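Local coordinates for protein polyketide synthase/nonribosomal peptide synthetase hybrid RzxB (Pseudomonas fluorescens, PDB 5IL6) that probably dehydrates beta-hydroxyacyl intermediates in rhizoxin assembly, through the double-hotdog dehydratase domain of a trans-AT polyketide synthase, at residues E136-F144 against A266-I277; N197-L206 against L239-L247. One frame throughout, in Å; residues are numbered along the deposited sequence.

Interaction 1 (E136-F144 against A266-I277); sequences EVQAAWLDF and ALFDDQGQCCAI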
loop_
_atom_site.group_PDB
_atom_site.type_symbol
_atom_site.label_atom_id
_atom_site.label_comp_id
_atom_site.label_asym_id
_atom_site.label_seq_id
_atom_site.Cartn_x
_atom_site.Cartn_y
_atom_site.Cartn_z
ATOM N N GLU A 136 -12.357 -11.604 13.064
ATOM C CA GLU A 136 -13.631 -11.420 12.385
ATOM C C GLU A 136 -13.849 -9.922 12.206
ATOM O O GLU A 136 -13.781 -9.166 13.181
ATOM C CB GLU A 136 -14.776 -12.022 13.205
ATOM C CG GLU A 136 -14.586 -13.459 13.664
ATOM C CD GLU A 136 -15.604 -13.860 14.721
ATOM O OE1 GLU A 136 -15.327 -13.656 15.925
ATOM O OE2 GLU A 136 -16.691 -14.357 14.351
ATOM N N VAL A 137 -14.104 -9.478 10.974
ATOM C CA VAL A 137 -14.263 -8.051 10.724
ATOM C C VAL A 137 -15.529 -7.776 9.923
ATOM O O VAL A 137 -16.029 -8.619 9.174
ATOM C CB VAL A 137 -13.026 -7.444 10.027
ATOM C CG1 VAL A 137 -13.204 -5.938 9.834
ATOM C CG2 VAL A 137 -11.780 -7.723 10.852
ATOM N N GLN A 138 -16.039 -6.562 10.114
ATOM C CA GLN A 138 -17.276 -6.083 9.521
ATOM C C GLN A 138 -16.985 -5.146 8.354
ATOM O O GLN A 138 -16.071 -4.319 8.420
ATOM C CB GLN A 138 -18.107 -5.379 10.587
ATOM C CG GLN A 138 -19.588 -5.605 10.461
ATOM C CD GLN A 138 -20.339 -5.065 11.657
ATOM O OE1 GLN A 138 -20.772 -5.822 12.526
ATOM N NE2 GLN A 138 -20.487 -3.749 11.715
ATOM N N ALA A 139 -17.764 -5.292 7.287
ATOM C CA ALA A 139 -17.578 -4.499 6.079
ATOM C C ALA A 139 -17.855 -3.018 6.295
ATOM O O ALA A 139 -18.743 -2.635 7.061
ATOM C CB ALA A 139 -18.510 -4.997 4.977
ATOM N N ALA A 140 -17.077 -2.186 5.609
ATOM C CA ALA A 140 -17.463 -0.804 5.394
ATOM C C ALA A 140 -18.526 -0.788 4.303
ATOM O O ALA A 140 -18.645 -1.726 3.512
ATOM C CB ALA A 140 -16.267 0.055 4.974
ATOM N N TRP A 141 -19.320 0.274 4.272
ATOM C CA TRP A 141 -20.427 0.366 3.331
ATOM C C TRP A 141 -20.145 1.481 2.349
ATOM O O TRP A 141 -19.745 2.581 2.749
ATOM C CB TRP A 141 -21.752 0.607 4.048
ATOM C CG TRP A 141 -22.035 -0.450 5.036
ATOM C CD1 TRP A 141 -22.186 -1.781 4.787
ATOM C CD2 TRP A 141 -22.194 -0.281 6.445
ATOM N NE1 TRP A 141 -22.432 -2.455 5.957
ATOM C CE2 TRP A 141 -22.443 -1.555 6.991
ATOM C CE3 TRP A 141 -22.152 0.824 7.299
ATOM C CZ2 TRP A 141 -22.651 -1.754 8.353
ATOM C CZ3 TRP A 141 -22.359 0.627 8.649
ATOM C CH2 TRP A 141 -22.605 -0.654 9.164
ATOM N N LEU A 142 -20.313 1.189 1.066
ATOM C CA LEU A 142 -20.139 2.233 0.078
ATOM C C LEU A 142 -21.223 3.259 0.371
ATOM O O LEU A 142 -22.415 2.987 0.197
ATOM C CB LEU A 142 -20.226 1.647 -1.330
ATOM C CG LEU A 142 -19.911 2.538 -2.530
ATOM C CD1 LEU A 142 -18.603 3.284 -2.315
ATOM C CD2 LEU A 142 -19.812 1.677 -3.784
ATOM N N ASP A 143 -20.806 4.453 0.784
ATOM C CA ASP A 143 -21.700 5.482 1.299
ATOM C C ASP A 143 -21.773 6.688 0.385
ATOM O O ASP A 143 -22.351 7.711 0.776
ATOM C CB ASP A 143 -21.209 5.970 2.664
ATOM C CG ASP A 143 -21.893 5.291 3.831
ATOM O OD1 ASP A 143 -22.153 4.073 3.755
ATOM O OD2 ASP A 143 -22.156 5.988 4.837
ATOM N N PHE A 144 -21.268 6.584 -0.840
ATOM C CA PHE A 144 -20.987 7.776 -1.624
ATOM C C PHE A 144 -22.194 8.143 -2.486
ATOM O O PHE A 144 -22.700 7.322 -3.261
ATOM C CB PHE A 144 -19.747 7.546 -2.482
ATOM C CG PHE A 144 -19.205 8.805 -3.067
ATOM C CD1 PHE A 144 -18.474 9.659 -2.271
ATOM C CD2 PHE A 144 -19.454 9.156 -4.373
ATOM C CE1 PHE A 144 -17.976 10.831 -2.774
ATOM C CE2 PHE A 144 -18.961 10.330 -4.892
ATOM C CZ PHE A 144 -18.220 11.174 -4.090
ATOM N N ALA A 266 -11.601 2.777 1.793
ATOM C CA ALA A 266 -12.243 1.474 1.713
ATOM C C ALA A 266 -12.285 1.060 0.252
ATOM O O ALA A 266 -12.664 1.858 -0.611
ATOM C CB ALA A 266 -13.656 1.503 2.307
ATOM N N LEU A 267 -11.895 -0.181 -0.018
ATOM C CA LEU A 267 -11.823 -0.707 -1.372
ATOM C C LEU A 267 -12.990 -1.654 -1.594
ATOM O O LEU A 267 -13.222 -2.560 -0.784
ATOM C CB LEU A 267 -10.494 -1.428 -1.608
ATOM C CG LEU A 267 -9.248 -0.539 -1.714
ATOM C CD1 LEU A 267 -8.930 0.164 -0.399
ATOM C CD2 LEU A 267 -8.049 -1.347 -2.182
ATOM N N PHE A 268 -13.718 -1.444 -2.688
ATOM C CA PHE A 268 -14.891 -2.240 -3.006
ATOM C C PHE A 268 -14.762 -2.790 -4.416
ATOM O O PHE A 268 -14.136 -2.176 -5.285
ATOM C CB PHE A 268 -16.187 -1.412 -2.906
ATOM C CG PHE A 268 -16.353 -0.689 -1.599
ATOM C CD1 PHE A 268 -15.765 0.549 -1.400
ATOM C CD2 PHE A 268 -17.108 -1.240 -0.577
ATOM C CE1 PHE A 268 -15.919 1.222 -0.202
ATOM C CE2 PHE A 268 -17.266 -0.571 0.624
ATOM C CZ PHE A 268 -16.671 0.660 0.810
ATOM N N ASP A 269 -15.373 -3.948 -4.644
ATOM C CA ASP A 269 -15.459 -4.473 -5.995
ATOM C C ASP A 269 -16.519 -3.702 -6.779
ATOM O O ASP A 269 -17.231 -2.849 -6.241
ATOM C CB ASP A 269 -15.762 -5.974 -5.972
ATOM C CG ASP A 269 -17.139 -6.296 -5.413
ATOM O OD1 ASP A 269 -17.922 -5.364 -5.133
ATOM O OD2 ASP A 269 -17.435 -7.497 -5.246
ATOM N N ASP A 270 -16.620 -4.002 -8.075
ATOM C CA ASP A 270 -17.561 -3.277 -8.918
ATOM C C ASP A 270 -19.003 -3.464 -8.463
ATOM O O ASP A 270 -19.876 -2.696 -8.880
ATOM C CB ASP A 270 -17.422 -3.728 -10.373
ATOM C CG ASP A 270 -16.187 -3.156 -11.048
ATOM O OD1 ASP A 270 -15.513 -2.297 -10.443
ATOM O OD2 ASP A 270 -15.895 -3.562 -12.193
ATOM N N GLN A 271 -19.273 -4.465 -7.625
ATOM C CA GLN A 271 -20.613 -4.689 -7.101
ATOM C C GLN A 271 -20.862 -3.991 -5.771
ATOM O O GLN A 271 -21.993 -4.027 -5.280
ATOM C CB GLN A 271 -20.872 -6.189 -6.914
ATOM C CG GLN A 271 -21.177 -6.959 -8.191
ATOM C CD GLN A 271 -20.001 -7.015 -9.143
ATOM O OE1 GLN A 271 -18.857 -7.197 -8.725
ATOM N NE2 GLN A 271 -20.278 -6.880 -10.434
ATOM N N GLY A 272 -19.848 -3.361 -5.182
ATOM C CA GLY A 272 -20.007 -2.681 -3.913
ATOM C C GLY A 272 -19.636 -3.491 -2.689
ATOM O O GLY A 272 -19.882 -3.029 -1.566
ATOM N N GLN A 273 -19.066 -4.681 -2.862
ATOM C CA GLN A 273 -18.604 -5.483 -1.736
ATOM C C GLN A 273 -17.292 -4.924 -1.206
ATOM O O GLN A 273 -16.361 -4.681 -1.977
ATOM C CB GLN A 273 -18.394 -6.938 -2.156
ATOM C CG GLN A 273 -19.572 -7.586 -2.858
ATOM C CD GLN A 273 -20.542 -8.239 -1.895
ATOM O OE1 GLN A 273 -20.157 -8.704 -0.821
ATOM N NE2 GLN A 273 -21.812 -8.282 -2.279
ATOM N N CYS A 274 -17.205 -4.749 0.108
ATOM C CA CYS A 274 -15.960 -4.285 0.702
ATOM C C CYS A 274 -14.926 -5.404 0.708
ATOM O O CYS A 274 -15.174 -6.492 1.235
ATOM C CB CYS A 274 -16.191 -3.785 2.124
ATOM S SG CYS A 274 -14.702 -3.049 2.822
ATOM N N CYS A 275 -13.761 -5.133 0.121
ATOM C CA CYS A 275 -12.668 -6.093 0.079
ATOM C C CYS A 275 -11.497 -5.720 0.975
ATOM O O CYS A 275 -10.787 -6.613 1.438
ATOM C CB CYS A 275 -12.160 -6.254 -1.359
ATOM S SG CYS A 275 -13.378 -6.967 -2.485
ATOM N N ALA A 276 -11.284 -4.433 1.236
ATOM C CA ALA A 276 -10.184 -4.015 2.095
ATOM C C ALA A 276 -10.497 -2.647 2.680
ATOM O O ALA A 276 -11.222 -1.848 2.079
ATOM C CB ALA A 276 -8.859 -3.975 1.329
ATOM N N ILE A 277 -9.926 -2.384 3.855
ATOM C CA ILE A 277 -10.141 -1.141 4.584
ATOM C C ILE A 277 -8.792 -0.627 5.066
ATOM O O ILE A 277 -7.984 -1.395 5.598
ATOM C CB ILE A 277 -11.093 -1.334 5.780
ATOM C CG1 ILE A 277 -12.477 -1.771 5.297
ATOM C CG2 ILE A 277 -11.196 -0.047 6.601
ATOM C CD1 ILE A 277 -13.399 -2.213 6.414
HETATM O O HOH W 1 -20.969 -1.189 0.140
#

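Interaction 2 (N197-L206 against L239-L247); sequences NSGFALHPAL and LLADCPASL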
loop_
_atom_site.group_PDB
_atom_site.type_symbol
_atom_site.label_atom_id
_atom_site.label_comp_id
_atom_site.label_asym_id
_atom_site.label_seq_id
_atom_site.Cartn_x
_atom_site.Cartn_y
_atom_site.Cartn_z
ATOM N N ASN A 197 -3.277 -9.823 -12.081
ATOM C CA ASN A 197 -3.803 -9.979 -10.731
ATOM C C ASN A 197 -3.608 -11.397 -10.212
ATOM O O ASN A 197 -3.798 -11.636 -9.015
ATOM C CB ASN A 197 -5.294 -9.624 -10.704
ATOM C CG ASN A 197 -5.773 -9.192 -9.329
ATOM O OD1 ASN A 197 -5.033 -8.569 -8.566
ATOM N ND2 ASN A 197 -7.019 -9.523 -9.005
ATOM N N SER A 198 -3.220 -12.329 -11.082
ATOM C CA SER A 198 -3.004 -13.712 -10.678
ATOM C C SER A 198 -1.929 -13.798 -9.603
ATOM O O SER A 198 -0.835 -13.245 -9.754
ATOM C CB SER A 198 -2.601 -14.548 -11.893
ATOM O OG SER A 198 -2.479 -15.918 -11.558
ATOM N N GLY A 199 -2.242 -14.495 -8.514
ATOM C CA GLY A 199 -1.304 -14.689 -7.430
ATOM C C GLY A 199 -1.351 -13.637 -6.345
ATOM O O GLY A 199 -0.643 -13.779 -5.339
ATOM N N PHE A 200 -2.156 -12.592 -6.510
ATOM C CA PHE A 200 -2.270 -11.512 -5.538
ATOM C C PHE A 200 -3.652 -11.545 -4.900
ATOM O O PHE A 200 -4.665 -11.575 -5.607
ATOM C CB PHE A 200 -2.053 -10.147 -6.200
ATOM C CG PHE A 200 -0.628 -9.857 -6.565
ATOM C CD1 PHE A 200 0.287 -9.481 -5.597
ATOM C CD2 PHE A 200 -0.208 -9.934 -7.883
ATOM C CE1 PHE A 200 1.596 -9.200 -5.934
ATOM C CE2 PHE A 200 1.100 -9.654 -8.225
ATOM C CZ PHE A 200 2.002 -9.286 -7.250
ATOM N N ALA A 201 -3.693 -11.545 -3.566
ATOM C CA ALA A 201 -4.945 -11.247 -2.883
ATOM C C ALA A 201 -5.302 -9.779 -3.054
ATOM O O ALA A 201 -6.477 -9.428 -3.226
ATOM C CB ALA A 201 -4.842 -11.609 -1.402
ATOM N N LEU A 202 -4.295 -8.910 -3.012
ATOM C CA LEU A 202 -4.455 -7.492 -3.305
ATOM C C LEU A 202 -3.221 -7.037 -4.067
ATOM O O LEU A 202 -2.111 -7.066 -3.526
ATOM C CB LEU A 202 -4.635 -6.679 -2.022
ATOM C CG LEU A 202 -4.628 -5.159 -2.179
ATOM C CD1 LEU A 202 -5.553 -4.706 -3.305
ATOM C CD2 LEU A 202 -5.012 -4.502 -0.867
ATOM N N HIS A 203 -3.409 -6.621 -5.317
ATOM C CA HIS A 203 -2.276 -6.258 -6.156
ATOM C C HIS A 203 -1.675 -4.938 -5.671
ATOM O O HIS A 203 -2.413 -3.995 -5.377
ATOM C CB HIS A 203 -2.720 -6.129 -7.614
ATOM C CG HIS A 203 -1.580 -6.078 -8.586
ATOM N ND1 HIS A 203 -0.839 -4.938 -8.803
ATOM C CD2 HIS A 203 -1.061 -7.026 -9.403
ATOM C CE1 HIS A 203 0.094 -5.184 -9.707
ATOM N NE2 HIS A 203 -0.021 -6.444 -10.088
ATOM N N PRO A 204 -0.344 -4.834 -5.583
ATOM C CA PRO A 204 0.261 -3.600 -5.046
ATOM C C PRO A 204 -0.044 -2.358 -5.867
ATOM O O PRO A 204 -0.124 -1.260 -5.303
ATOM C CB PRO A 204 1.763 -3.917 -5.042
ATOM C CG PRO A 204 1.926 -4.990 -6.069
ATOM C CD PRO A 204 0.677 -5.820 -5.962
ATOM N N ALA A 205 -0.197 -2.488 -7.185
ATOM C CA ALA A 205 -0.507 -1.323 -8.009
ATOM C C ALA A 205 -1.903 -0.792 -7.709
ATOM O O ALA A 205 -2.132 0.423 -7.742
ATOM C CB ALA A 205 -0.377 -1.676 -9.490
ATOM N N LEU A 206 -2.852 -1.684 -7.420
ATOM C CA LEU A 206 -4.191 -1.238 -7.053
ATOM C C LEU A 206 -4.194 -0.609 -5.668
ATOM O O LEU A 206 -4.873 0.398 -5.439
ATOM C CB LEU A 206 -5.174 -2.408 -7.111
ATOM C CG LEU A 206 -5.463 -2.995 -8.496
ATOM C CD1 LEU A 206 -6.404 -4.185 -8.387
ATOM C CD2 LEU A 206 -6.047 -1.945 -9.433
ATOM N N LEU A 239 -7.736 -6.827 5.382
ATOM C CA LEU A 239 -7.979 -7.547 4.138
ATOM C C LEU A 239 -9.130 -8.521 4.370
ATOM O O LEU A 239 -8.957 -9.556 5.024
ATOM C CB LEU A 239 -6.718 -8.272 3.677
ATOM C CG LEU A 239 -6.814 -9.027 2.351
ATOM C CD1 LEU A 239 -7.083 -8.072 1.195
ATOM C CD2 LEU A 239 -5.539 -9.820 2.104
ATOM N N LEU A 240 -10.303 -8.183 3.838
ATOM C CA LEU A 240 -11.516 -8.974 4.023
ATOM C C LEU A 240 -11.668 -10.089 2.999
ATOM O O LEU A 240 -12.163 -11.170 3.334
ATOM C CB LEU A 240 -12.737 -8.055 3.978
ATOM C CG LEU A 240 -12.886 -7.225 5.248
ATOM C CD1 LEU A 240 -13.587 -5.907 5.004
ATOM C CD2 LEU A 240 -13.676 -8.069 6.233
ATOM N N ALA A 241 -11.263 -9.849 1.758
ATOM C CA ALA A 241 -11.471 -10.821 0.697
ATOM C C ALA A 241 -10.521 -10.495 -0.443
ATOM O O ALA A 241 -9.934 -9.412 -0.498
ATOM C CB ALA A 241 -12.926 -10.818 0.217
ATOM N N ASP A 242 -10.370 -11.455 -1.351
ATOM C CA ASP A 242 -9.559 -11.228 -2.537
ATOM C C ASP A 242 -10.121 -10.059 -3.334
ATOM O O ASP A 242 -11.337 -9.924 -3.498
ATOM C CB ASP A 242 -9.512 -12.490 -3.398
ATOM C CG ASP A 242 -8.794 -13.635 -2.712
ATOM O OD1 ASP A 242 -8.012 -13.372 -1.774
ATOM O OD2 ASP A 242 -9.011 -14.798 -3.112
ATOM N N CYS A 243 -9.228 -9.214 -3.829
ATOM C CA CYS A 243 -9.631 -8.015 -4.549
ATOM C C CYS A 243 -9.564 -8.253 -6.049
ATOM O O CYS A 243 -8.529 -8.717 -6.542
ATOM C CB CYS A 243 -8.734 -6.841 -4.169
ATOM S SG CYS A 243 -8.784 -6.427 -2.409
ATOM N N PRO A 244 -10.628 -7.963 -6.816
ATOM C CA PRO A 244 -10.548 -8.147 -8.273
ATOM C C PRO A 244 -9.602 -7.153 -8.928
ATOM O O PRO A 244 -9.006 -6.308 -8.252
ATOM C CB PRO A 244 -11.993 -7.938 -8.750
ATOM C CG PRO A 244 -12.830 -7.808 -7.531
ATOM C CD PRO A 244 -11.949 -7.475 -6.389
ATOM N N ALA A 245 -9.461 -7.246 -10.252
ATOM C CA ALA A 245 -8.574 -6.352 -10.987
ATOM C C ALA A 245 -9.160 -4.961 -11.186
ATOM O O ALA A 245 -8.443 -4.069 -11.648
ATOM C CB ALA A 245 -8.231 -6.963 -12.347
ATOM N N SER A 246 -10.438 -4.759 -10.867
ATOM C CA SER A 246 -11.086 -3.457 -10.948
ATOM C C SER A 246 -11.757 -3.165 -9.614
ATOM O O SER A 246 -12.402 -4.043 -9.035
ATOM C CB SER A 246 -12.118 -3.416 -12.082
ATOM O OG SER A 246 -12.772 -2.159 -12.135
ATOM N N LEU A 247 -11.602 -1.934 -9.128
ATOM C CA LEU A 247 -12.032 -1.597 -7.778
ATOM C C LEU A 247 -12.628 -0.199 -7.732
ATOM O O LEU A 247 -12.290 0.671 -8.540
ATOM C CB LEU A 247 -10.862 -1.667 -6.790
ATOM C CG LEU A 247 -10.249 -3.045 -6.549
ATOM C CD1 LEU A 247 -8.957 -2.918 -5.762
ATOM C CD2 LEU A 247 -11.228 -3.943 -5.822
HETATM O O HOH W 2 -5.908 -7.204 -6.487
HETATM O O HOH W 3 -7.305 -11.148 -5.984
#

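Interaction 1 (E136-F144 against A266-I277)
Ala140 buries its backbone nitrogen against Ile277 and Cys274, and that nitrogen has no polar partner anywhere in the model: Ile277 CD1 and Cys274 SG each lie 3.8 Å from Ala140 N. The loop 136-144 makes no direct hydrogen bond to residues 266-277. A water does the polar work instead, accepting from Leu142 N at 2.6 Å and donating to Gly272 O at 2.7 Å.

The rest is packing, and Phe268 is at the middle of it. Leu142 CB sits over the centre of the ring, 4.2 Å from the centroid of Phe268 and 9° off the ring normal, a CH-pi contact. With Leu142 CG anti to its own nitrogen (chi1 -173°), the CD1 branch drops onto the CD1 and CE1 atoms of the ring. Ala140 O comes in at the ring edge, near its plane, 3.4 Å from Phe268 CE2. An alanine in place of Phe268 takes away the ring face under Leu142, whose side chain would probably be freer to turn over the gap opened beneath the loop. Next along, the Ala140 methyl fits among Ile277 CD1, Ala266 CB, Phe268 CZ and Cys274 SG, and Ala139 CB meets Cys274 CB at 3.9 Å.

Gly272, whose carbonyl takes the water, ends the type I turn that begins at Asp269. Asp269 OD1 accepts from Gln273 N at 2.6 Å, the donor approaching 40° out of the carboxylate plane. Asp143 N donates to Gln250 OE1, which ties this part of the loop to strand 246-254. The piece being covered is a beta hairpin with a classic bulge, Cys275 and Ala276 both facing Leu267, and it belongs to the antiparallel strands of a hotdog fold, as expected for a polyketide synthase dehydratase.

Interaction 2 (N197-L206 against L239-L247)
Cys243 O is gripped by Asn197 and by water. Asn197 ND2 donates to Cys243 O at 3.0 Å, nearly straight (167°), and the bond lies both in the carbonyl plane and in the amide plane of the asparagine. One water donates to the same Cys243 O and to Asn197 OD1, the latter at 2.6 Å, while accepting from His203 N at 2.8 Å, so both ends of the Asn197 amide are held and its rotation is fixed. The extended first torsion of Asn197 (chi1 -156°) carries the amide across to that carbonyl. The amide nitrogen of the same residue is held as well: Cys243 N donates to Ala201 O at 2.8 Å.

Apolar groups fill in around these bonds. Leu202 CD1 lies 3.8 Å from Cys243 SG, the Ala201 methyl touches Leu239 CD2, and Leu206 CD1 reaches Leu247 CD1 at 3.9 Å.

His203 is the N-cap of helix 204-212, its ND1 accepting from Ala205 N. The contact places the start of that helix beside the lead-in to strand 246-254. Leu206 and Leu247 both also pack on Ile189 of strand 184-190, and Leu239 touches Gln61 of helix 53-67.

In the fold
From the N terminus, the chain leaves strand 124-135 and enters loop 136-144, the first half of interaction 1. The segment 266-277, on strands 261-268 and 274-284, closes interaction 1 after 121 intervening residues. Interaction 2 is nested inside this long excursion, closing a much shorter loop of 32 residues between 197-206 and 239-247. The two contacts lie about 13 Å apart, centre to centre, and they touch. Cys275 O probably bonds Leu240 N, Asp270 OD1 probably bonds Ser246 OG, and Cys275 packs on Cys243. Together they tie the connecting loop and the start of helix 204-212 to the neighbouring strands 246-254, 261-268 and 274-284.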